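Local coordinates for protein kinectin 1 (Kinesin receptor) (Legionella pneumophila, PDB 4MU6) that is of unknown molecular function but is a Legionella effector, named as a kinesin receptor, whose N-terminal domain forms an elongated coiled coil of long helices, at residues S231-L234 / R235-K239. Residues are numbered along the deposited sequence; the frame is centred on the assembly and turned at random.
Sequences SILL and RSIQK
L233 and I237 sit one helical turn apart and touch through their outer methyls. CD1 of L233 lies 3.8 Å from CD1 of I237, and the two side chains meet at a slant. In L233 the CG is anti to the backbone N (chi1 170°), which lets the CD1 branch point forward along the helix to I237. Beneath this pair, the carbonyl O of L233 accepts two bonds. I237 N bonds to L233 O at 3.0 Å as the regular helical i to i+4 bond, nearly in line with the carbonyl. S236 OG donates to L233 O at 2.6 Å. It comes from the side, at 120° to the C=O and tilted out of the carbonyl plane. With chi1 at 61°, S236 turns its OG back over the preceding turn, and its proton goes to a carbonyl of its own helix. This is the inward side of helix 227-273, which packs on helix 43-105 in the LegC3 N-terminal coiled-coil domain. L233, buried, rests on S72 and also meets I221, L222 and L225. S236 touches L68, and I237 both K65 and L68. The far side is loose and exposed. There the contact is mostly backbone, with R235 N bonded to S231 O at 3.0 Å. The extended R235 chain leads away from the preceding turn.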
loop_
_atom_site.group_PDB
_atom_site.type_symbol
_atom_site.label_atom_id
_atom_site.label_comp_id
_atom_site.label_asym_id
_atom_site.label_seq_id
_atom_site.Cartn_x
_atom_site.Cartn_y
_atom_site.Cartn_z
ATOM N N SER A 231 -5.207 1.771 -1.831
ATOM C CA SER A 231 -5.431 3.097 -2.383
ATOM C C SER A 231 -4.373 4.081 -1.896
ATOM O O SER A 231 -3.791 4.843 -2.676
ATOM C CB SER A 231 -6.808 3.596 -1.959
ATOM O OG SER A 231 -7.551 3.997 -3.090
ATOM N N ILE A 232 -4.147 4.072 -0.588
ATOM C CA ILE A 232 -3.151 4.936 0.011
ATOM C C ILE A 232 -1.777 4.597 -0.554
ATOM O O ILE A 232 -1.025 5.500 -0.935
ATOM C CB ILE A 232 -3.211 4.850 1.547
ATOM C CG1 ILE A 232 -4.563 5.416 2.029
ATOM C CG2 ILE A 232 -2.044 5.596 2.165
ATOM C CD1 ILE A 232 -4.912 5.155 3.488
ATOM N N LEU A 233 -1.474 3.301 -0.663
ATOM C CA LEU A 233 -0.197 2.865 -1.210
ATOM C C LEU A 233 -0.016 3.322 -2.652
ATOM O O LEU A 233 1.040 3.866 -3.024
ATOM C CB LEU A 233 -0.030 1.346 -1.131
ATOM C CG LEU A 233 1.189 0.834 -1.912
ATOM C CD1 LEU A 233 2.515 1.464 -1.414
ATOM C CD2 LEU A 233 1.255 -0.679 -1.827
ATOM N N LEU A 234 -1.049 3.118 -3.461
ATOM C CA LEU A 234 -0.912 3.406 -4.878
ATOM C C LEU A 234 -0.788 4.897 -5.148
ATOM O O LEU A 234 -0.104 5.293 -6.090
ATOM C CB LEU A 234 -2.049 2.779 -5.690
ATOM C CG LEU A 234 -1.985 1.247 -5.810
ATOM C CD1 LEU A 234 -3.286 0.680 -6.414
ATOM C CD2 LEU A 234 -0.774 0.830 -6.633
ATOM N N ARG A 235 -1.424 5.735 -4.328
ATOM C CA ARG A 235 -1.299 7.170 -4.573
ATOM C C ARG A 235 0.119 7.647 -4.265
ATOM O O ARG A 235 0.687 8.456 -4.998
ATOM C CB ARG A 235 -2.320 7.993 -3.785
ATOM C CG ARG A 235 -2.157 9.483 -4.042
ATOM C CD ARG A 235 -2.912 10.319 -3.045
ATOM N NE ARG A 235 -2.539 11.732 -3.118
ATOM C CZ ARG A 235 -2.895 12.553 -4.104
ATOM N NH1 ARG A 235 -3.615 12.105 -5.127
ATOM N NH2 ARG A 235 -2.518 13.824 -4.075
ATOM N N SER A 236 0.687 7.136 -3.181
ATOM C CA SER A 236 2.028 7.513 -2.783
ATOM C C SER A 236 3.040 7.062 -3.834
ATOM O O SER A 236 4.001 7.767 -4.104
ATOM C CB SER A 236 2.372 6.934 -1.408
ATOM O OG SER A 236 2.316 5.518 -1.428
ATOM N N ILE A 237 2.810 5.902 -4.443
ATOM C CA ILE A 237 3.725 5.421 -5.464
ATOM C C ILE A 237 3.554 6.211 -6.741
ATOM O O ILE A 237 4.536 6.598 -7.364
ATOM C CB ILE A 237 3.546 3.931 -5.761
ATOM C CG1 ILE A 237 4.068 3.101 -4.589
ATOM C CG2 ILE A 237 4.274 3.556 -7.044
ATOM C CD1 ILE A 237 4.052 1.613 -4.851
ATOM N N GLN A 238 2.306 6.465 -7.122
ATOM C CA GLN A 238 2.033 7.246 -8.329
ATOM C C GLN A 238 2.669 8.636 -8.278
ATOM O O GLN A 238 3.244 9.098 -9.268
ATOM C CB GLN A 238 0.535 7.384 -8.555
ATOM C CG GLN A 238 0.139 8.502 -9.515
ATOM C CD GLN A 238 -1.366 8.770 -9.502
ATOM O OE1 GLN A 238 -2.031 8.717 -10.544
ATOM N NE2 GLN A 238 -1.907 9.062 -8.317
ATOM N N LYS A 239 2.559 9.303 -7.133
ATOM C CA LYS A 239 3.156 10.629 -6.985
ATOM C C LYS A 239 4.682 10.573 -7.139
ATOM O O LYS A 239 5.272 11.392 -7.838
ATOM C CB LYS A 239 2.780 11.247 -5.637
ATOM C CG LYS A 239 1.322 11.644 -5.539
ATOM C CD LYS A 239 1.007 12.747 -6.534
ATOM C CE LYS A 239 -0.362 13.340 -6.268
ATOM N NZ LYS A 239 -0.649 14.530 -7.103
#